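Putative potassium transport protein (Staphylococcus aureus 08BA02176, PDB 4XTT) probably regulates a potassium transport system as its KtrA subunit, through an RCK C domain that binds the second messenger c-di-AMP. Local coordinates at residues 42-47 against 67-72; 47-52 against 62-67. All coordinates share one frame; numbering follows the deposited sequence.

Contact 1 (42-47 against 67-72); sequences INIIAI and DILIMI. With 2BA ((2R,3R,3aS,5R,7aR,9R,10R,10aS,12R,14aR)-2,9-bis(6-amino-9H-purin-9-yl)octahydro-2H,7H-difuro[3,2-d:3',2'-j][1,3,7,9,2,8 ]tetraoxadiphosphacyclododecine-3,5,10,12-tetrol 5,12-dioxide), chain C.
Asp67 meets the CG2 methyl of Ile47 with its CB, while its carboxylate is held by Arg49 and by the backbone N of Glu64. The carbonyl O of Ile68 receives a CA-H...O contact from Ile47. Leu69, on the same face as Ile44 and Ile47, spans both with its fork: CD1 lies 3.7 Å from Ile44 CD1, and CD2 lies 3.7 Å from Ile47 CG1. Ile70 then faces two residues at once. Its O takes the N-H of Ile45 (N to O 3.0 Å), whereas its own N gives to Ala46 O at 3.0 Å. With Ile45 in a helix-like conformation (psi -40°), the arrangement fits a classic beta bulge in the antiparallel sheet of the RCK C domain. Met71 stands beside Ile44 in a non-hydrogen-bonded pair, so the polar backbone atoms of Ile44 point away from it and read an adenine of c-di-AMP: Ile44 N donates to N11 (3.0 Å), and N61 donates to Ile44 O (2.8 Å). The flexible thioether of Met71 suits the oily layer formed with Ile42, Leu78 and Phe81. Ile72 donates from N to Asn43 O (2.9 Å) and accepts from Asn43 N. With CG1 anti to the backbone N (chi1 -172°), its CG2 branch reaches Ile45 CD1 at 3.6 Å, beside Ile55 of the second subunit.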
loop_
_atom_site.group_PDB
_atom_site.type_symbol
_atom_site.label_atom_id
_atom_site.label_comp_id
_atom_site.label_asym_id
_atom_site.label_seq_id
_atom_site.Cartn_x
_atom_site.Cartn_y
_atom_site.Cartn_z
ATOM N N ILE A 42 -1.789 2.362 -8.482
ATOM C CA ILE A 42 -0.866 1.419 -7.863
ATOM C C ILE A 42 -0.558 1.848 -6.440
ATOM O O ILE A 42 -0.402 3.039 -6.168
ATOM C CB ILE A 42 0.450 1.316 -8.664
ATOM C CG1 ILE A 42 0.168 0.889 -10.105
ATOM C CG2 ILE A 42 1.425 0.342 -8.018
ATOM C CD1 ILE A 42 1.415 0.760 -10.945
ATOM N N ASN A 43 -0.476 0.880 -5.533
ATOM C CA ASN A 43 -0.096 1.162 -4.159
ATOM C C ASN A 43 1.309 0.651 -3.866
ATOM O O ASN A 43 1.628 -0.512 -4.135
ATOM C CB ASN A 43 -1.096 0.534 -3.197
ATOM C CG ASN A 43 -0.776 0.826 -1.742
ATOM O OD1 ASN A 43 -0.268 1.896 -1.408
ATOM N ND2 ASN A 43 -1.089 -0.122 -0.864
ATOM N N ILE A 44 2.163 1.536 -3.364
ATOM C CA ILE A 44 3.498 1.141 -2.939
ATOM C C ILE A 44 3.464 0.883 -1.435
ATOM O O ILE A 44 3.291 1.811 -0.636
ATOM C CB ILE A 44 4.531 2.216 -3.290
ATOM C CG1 ILE A 44 4.540 2.439 -4.805
ATOM C CG2 ILE A 44 5.907 1.851 -2.747
ATOM C CD1 ILE A 44 5.690 3.251 -5.295
ATOM N N ILE A 45 3.617 -0.388 -1.067
ATOM C CA ILE A 45 3.502 -0.847 0.321
ATOM C C ILE A 45 4.773 -0.504 1.093
ATOM O O ILE A 45 4.727 -0.131 2.267
ATOM C CB ILE A 45 3.235 -2.371 0.388
ATOM C CG1 ILE A 45 1.995 -2.715 -0.433
ATOM C CG2 ILE A 45 3.052 -2.830 1.816
ATOM C CD1 ILE A 45 1.709 -4.198 -0.528
ATOM N N ALA A 46 5.909 -0.664 0.422
ATOM C CA ALA A 46 7.215 -0.455 1.031
ATOM C C ALA A 46 8.299 -0.270 -0.027
ATOM O O ALA A 46 8.078 -0.516 -1.218
ATOM C CB ALA A 46 7.573 -1.620 1.944
ATOM N N ILE A 47 9.469 0.168 0.428
ATOM C CA ILE A 47 10.656 0.301 -0.411
ATOM C C ILE A 47 11.767 -0.531 0.209
ATOM O O ILE A 47 11.998 -0.445 1.418
ATOM C CB ILE A 47 11.129 1.779 -0.537
ATOM C CG1 ILE A 47 10.080 2.631 -1.255
ATOM C CG2 ILE A 47 12.448 1.871 -1.286
ATOM C CD1 ILE A 47 10.493 4.088 -1.443
ATOM N N ASP A 67 16.873 1.148 -5.069
ATOM C CA ASP A 67 15.628 1.063 -4.312
ATOM C C ASP A 67 14.637 0.156 -5.011
ATOM O O ASP A 67 14.360 0.316 -6.199
ATOM C CB ASP A 67 15.005 2.445 -4.114
ATOM C CG ASP A 67 15.650 3.223 -2.992
ATOM O OD1 ASP A 67 16.263 2.594 -2.103
ATOM O OD2 ASP A 67 15.549 4.465 -3.007
ATOM N N ILE A 68 14.123 -0.813 -4.270
ATOM C CA ILE A 68 13.141 -1.736 -4.803
ATOM C C ILE A 68 11.739 -1.357 -4.333
ATOM O O ILE A 68 11.419 -1.482 -3.150
ATOM C CB ILE A 68 13.468 -3.188 -4.402
ATOM C CG1 ILE A 68 14.844 -3.582 -4.954
ATOM C CG2 ILE A 68 12.406 -4.140 -4.935
ATOM C CD1 ILE A 68 15.339 -4.920 -4.474
ATOM N N LEU A 69 10.912 -0.866 -5.252
ATOM C CA LEU A 69 9.540 -0.526 -4.898
ATOM C C LEU A 69 8.708 -1.798 -4.868
ATOM O O LEU A 69 8.698 -2.567 -5.829
ATOM C CB LEU A 69 8.927 0.485 -5.879
ATOM C CG LEU A 69 9.730 1.747 -6.202
ATOM C CD1 LEU A 69 8.888 2.724 -6.992
ATOM C CD2 LEU A 69 10.262 2.409 -4.943
ATOM N N ILE A 70 8.015 -2.024 -3.759
ATOM C CA ILE A 70 7.131 -3.172 -3.667
ATOM C C ILE A 70 5.703 -2.700 -3.952
ATOM O O ILE A 70 5.089 -1.987 -3.149
ATOM C CB ILE A 70 7.230 -3.846 -2.291
ATOM C CG1 ILE A 70 8.696 -4.104 -1.944
ATOM C CG2 ILE A 70 6.440 -5.136 -2.276
ATOM C CD1 ILE A 70 8.905 -4.791 -0.615
ATOM N N MET A 71 5.173 -3.109 -5.097
ATOM C CA MET A 71 3.926 -2.536 -5.577
ATOM C C MET A 71 2.813 -3.561 -5.609
ATOM O O MET A 71 3.042 -4.747 -5.860
ATOM C CB MET A 71 4.111 -1.955 -6.972
ATOM C CG MET A 71 5.278 -1.017 -7.107
ATOM S SD MET A 71 5.473 -0.493 -8.816
ATOM C CE MET A 71 5.485 -2.090 -9.623
ATOM N N ILE A 72 1.597 -3.084 -5.392
ATOM C CA ILE A 72 0.429 -3.937 -5.455
ATOM C C ILE A 72 -0.676 -3.203 -6.209
ATOM O O ILE A 72 -0.917 -2.017 -5.976
ATOM C CB ILE A 72 0.004 -4.358 -4.031
ATOM C CG1 ILE A 72 -1.103 -5.401 -4.068
ATOM C CG2 ILE A 72 -0.414 -3.154 -3.198
ATOM C CD1 ILE A 72 -1.387 -5.968 -2.699
HETATM P P 2BA C . -3.256 10.166 -3.752
HETATM O O1P 2BA C . -3.329 8.747 -4.168
HETATM O O2P 2BA C . -4.362 10.891 -4.453
HETATM O "O5'" 2BA C . -3.523 10.255 -2.173
HETATM C "C5'" 2BA C . -3.504 11.543 -1.530
HETATM C "C4'" 2BA C . -3.532 11.360 -0.066
HETATM O "O4'" 2BA C . -4.602 10.406 0.365
HETATM C "C3'" 2BA C . -2.272 10.772 0.376
HETATM O "O3'" 2BA C . -1.328 11.827 0.708
HETATM C "C2'" 2BA C . -2.589 10.020 1.572
HETATM O "O2'" 2BA C . -2.534 10.877 2.748
HETATM C "C1'" 2BA C . -3.966 9.520 1.366
HETATM N N9 2BA C . -3.931 8.226 0.848
HETATM C C8 2BA C . -4.229 8.083 -0.306
HETATM N N7 2BA C . -4.141 6.762 -0.634
HETATM C C5 2BA C . -3.693 6.204 0.688
HETATM C C6 2BA C . -3.368 4.984 1.263
HETATM N N6 2BA C . -3.432 3.840 0.465
HETATM N N1 2BA C . -2.996 4.859 2.547
HETATM C C2 2BA C . -2.929 5.913 3.320
HETATM N N3 2BA C . -3.214 7.118 2.865
HETATM C C4 2BA C . -3.599 7.323 1.586
HETATM P P1 2BA C . 0.209 11.558 0.313
HETATM O O1P1 2BA C . 0.636 10.377 1.112
HETATM O O2P1 2BA C . 1.011 12.735 0.754
HETATM O "O5'1" 2BA C . 0.544 11.216 -1.216
HETATM C "C5'1" 2BA C . 0.176 12.103 -2.260
HETATM C "C4'1" 2BA C . 0.334 11.380 -3.541
HETATM O "O4'1" 2BA C . 1.666 10.721 -3.600
HETATM C "C3'1" 2BA C . -0.649 10.289 -3.636
HETATM O "O3'1" 2BA C . -1.862 10.730 -4.296
HETATM C "C2'1" 2BA C . -0.010 9.253 -4.431
HETATM O "O2'1" 2BA C . -0.240 9.534 -5.834
HETATM C "C1'1" 2BA C . 1.429 9.348 -4.131
HETATM N N91 2BA C . 1.802 8.387 -3.171
HETATM C C81 2BA C . 2.127 8.757 -2.052
HETATM N N71 2BA C . 2.457 7.702 -1.240
HETATM C C51 2BA C . 2.220 6.601 -2.247
HETATM C C61 2BA C . 2.310 5.206 -2.293
HETATM N N61 2BA C . 2.729 4.484 -1.136
HETATM N N11 2BA C . 2.021 4.516 -3.369
HETATM C C21 2BA C . 1.629 5.119 -4.483
HETATM N N31 2BA C . 1.504 6.449 -4.568
HETATM C C41 2BA C . 1.784 7.231 -3.495
#

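Contact 2 (47-52 against 62-67)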
loop_
_atom_site.group_PDB
_atom_site.type_symbol
_atom_site.label_atom_id
_atom_site.label_comp_id
_atom_site.label_asym_id
_atom_site.label_seq_id
_atom_site.Cartn_x
_atom_site.Cartn_y
_atom_site.Cartn_z
ATOM N N ILE A 47 9.469 0.168 0.428
ATOM C CA ILE A 47 10.656 0.301 -0.411
ATOM C C ILE A 47 11.767 -0.531 0.209
ATOM O O ILE A 47 11.998 -0.445 1.418
ATOM C CB ILE A 47 11.129 1.779 -0.537
ATOM C CG1 ILE A 47 10.080 2.631 -1.255
ATOM C CG2 ILE A 47 12.448 1.871 -1.286
ATOM C CD1 ILE A 47 10.493 4.088 -1.443
ATOM N N LYS A 48 12.447 -1.345 -0.592
ATOM C CA LYS A 48 13.610 -2.071 -0.076
ATOM C C LYS A 48 14.889 -1.274 -0.251
ATOM O O LYS A 48 15.369 -1.073 -1.368
ATOM C CB LYS A 48 13.790 -3.426 -0.752
ATOM C CG LYS A 48 12.868 -4.499 -0.268
ATOM C CD LYS A 48 13.515 -5.867 -0.435
ATOM C CE LYS A 48 14.752 -6.004 0.463
ATOM N NZ LYS A 48 15.225 -7.419 0.607
ATOM N N ARG A 49 15.436 -0.818 0.867
ATOM C CA ARG A 49 16.698 -0.105 0.855
ATOM C C ARG A 49 17.769 -1.036 1.421
ATOM O O ARG A 49 17.766 -1.372 2.606
ATOM C CB ARG A 49 16.612 1.189 1.655
ATOM C CG ARG A 49 17.865 2.044 1.552
ATOM C CD ARG A 49 17.603 3.283 0.721
ATOM N NE ARG A 49 16.704 4.205 1.411
ATOM C CZ ARG A 49 16.084 5.226 0.828
ATOM N NH1 ARG A 49 15.287 6.012 1.539
ATOM N NH2 ARG A 49 16.259 5.458 -0.467
ATOM N N GLY A 50 18.686 -1.444 0.557
ATOM C CA GLY A 50 19.636 -2.483 0.883
ATOM C C GLY A 50 18.854 -3.752 1.136
ATOM O O GLY A 50 18.221 -4.279 0.220
ATOM N N LYS A 51 18.849 -4.221 2.379
ATOM C CA LYS A 51 18.086 -5.413 2.723
ATOM C C LYS A 51 17.131 -5.064 3.853
ATOM O O LYS A 51 16.752 -5.904 4.664
ATOM C CB LYS A 51 19.020 -6.565 3.111
ATOM C CG LYS A 51 20.023 -6.947 2.016
ATOM C CD LYS A 51 19.350 -7.304 0.682
ATOM C CE LYS A 51 18.623 -8.640 0.745
ATOM N NZ LYS A 51 18.163 -9.097 -0.600
ATOM N N GLU A 52 16.751 -3.795 3.875
ATOM C CA GLU A 52 15.871 -3.228 4.882
ATOM C C GLU A 52 14.600 -2.641 4.237
ATOM O O GLU A 52 14.646 -2.122 3.122
ATOM C CB GLU A 52 16.646 -2.175 5.670
ATOM C CG GLU A 52 15.838 -1.365 6.649
ATOM C CD GLU A 52 16.627 -0.181 7.178
ATOM O OE1 GLU A 52 17.749 0.058 6.673
ATOM O OE2 GLU A 52 16.123 0.516 8.082
ATOM N N ASN A 62 13.503 11.524 -2.351
ATOM C CA ASN A 62 13.986 11.117 -3.666
ATOM C C ASN A 62 14.362 9.644 -3.681
ATOM O O ASN A 62 15.044 9.160 -2.781
ATOM C CB ASN A 62 15.165 11.989 -4.091
ATOM C CG ASN A 62 14.723 13.366 -4.547
ATOM O OD1 ASN A 62 13.533 13.674 -4.543
ATOM N ND2 ASN A 62 15.680 14.213 -4.903
ATOM N N LEU A 63 13.916 8.934 -4.709
ATOM C CA LEU A 63 14.262 7.527 -4.844
ATOM C C LEU A 63 15.730 7.416 -5.212
ATOM O O LEU A 63 16.203 8.086 -6.128
ATOM C CB LEU A 63 13.398 6.843 -5.907
ATOM C CG LEU A 63 11.879 6.824 -5.729
ATOM C CD1 LEU A 63 11.232 6.233 -6.965
ATOM C CD2 LEU A 63 11.458 6.046 -4.483
ATOM N N GLU A 64 16.444 6.556 -4.498
ATOM C CA GLU A 64 17.861 6.350 -4.752
ATOM C C GLU A 64 18.055 5.123 -5.622
ATOM O O GLU A 64 17.147 4.300 -5.767
ATOM C CB GLU A 64 18.623 6.211 -3.432
ATOM C CG GLU A 64 18.375 7.376 -2.480
ATOM C CD GLU A 64 19.131 7.251 -1.176
ATOM O OE1 GLU A 64 19.501 6.116 -0.808
ATOM O OE2 GLU A 64 19.359 8.291 -0.520
ATOM N N ILE A 65 19.242 5.007 -6.201
ATOM C CA ILE A 65 19.561 3.884 -7.064
ATOM C C ILE A 65 19.546 2.579 -6.263
ATOM O O ILE A 65 20.082 2.500 -5.155
ATOM C CB ILE A 65 20.938 4.075 -7.740
ATOM C CG1 ILE A 65 21.138 5.535 -8.166
ATOM C CG2 ILE A 65 21.082 3.156 -8.931
ATOM C CD1 ILE A 65 21.953 6.377 -7.184
ATOM N N GLY A 66 18.902 1.562 -6.819
ATOM C CA GLY A 66 18.840 0.265 -6.177
ATOM C C GLY A 66 17.637 0.077 -5.277
ATOM O O GLY A 66 17.406 -1.027 -4.776
ATOM N N ASP A 67 16.873 1.148 -5.069
ATOM C CA ASP A 67 15.628 1.063 -4.312
ATOM C C ASP A 67 14.637 0.156 -5.011
ATOM O O ASP A 67 14.360 0.316 -6.199
ATOM C CB ASP A 67 15.005 2.445 -4.114
ATOM C CG ASP A 67 15.650 3.223 -2.992
ATOM O OD1 ASP A 67 16.263 2.594 -2.103
ATOM O OD2 ASP A 67 15.549 4.465 -3.007
#
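Arg49 and Asp67 form the shorter of two salt bridges here, with Arg49 NH2 2.8 Å from Asp67 OD2. The arginine ends the first strand of a two-residue beta-hairpin, in which a type II' turn from Arg49 to Glu52 joins strands 43-49 and 52-55 of the RCK C domain; the aspartate closes a type II turn that begins at Glu64. The Arg49 side chain leaves the strand with CG anti to the backbone N (chi1 -174°) and then bends at its second and third torsions, which carries the guanidinium over to the facing loop. There its plane is turned 55° from the Asp67 carboxylate, an oblique meeting. Glu64 OE1, 3.3 Å from Arg49 NH2, lies well out of the guanidinium plane, and its attraction is one of charge without a directed N-H. Asp67 OD2 has a further grip: Glu64 N donates to it at 2.7 Å from above the carboxylate plane. A buried carboxylate held by a positive group and a backbone N-H would probably remain ionised. The same turn is closed by Asp67 N bonding to Glu64 O (3.2 Å). Glycine suits both turns, since Gly50 and Gly66 have positive phi, at the second and third positions respectively. Beyond the charges, the methylenes of Lys48 lie on Ile68 and Ile70, while its amine makes a long, weak ion pair with Asp7 of the second subunit. Leucine and isoleucine fill the inner side: Leu63 rests on Met26 and Leu69, and its CD2 methyl touches Ile47 CD1 at 3.7 Å.

In the fold
Contact 1 lies at the heart of the domain: its centre is about 3 Å from the centre of the chain, whereas that of contact 2 is about 12 Å away, at one end of the same sheet. Both use strand 43-49 and share Ile47 and Asp67, so the interior pairing of strands passes directly into the interactions between turns. Ile68 O and Lys48 N, 2.8 Å apart in a probable hydrogen bond, continue the ladder across the junction. The chemistry changes with depth: buried isoleucines and backbone bonds in contact 1, next to ligand and second subunit, give way to a charged network at the partly buried end of these strands.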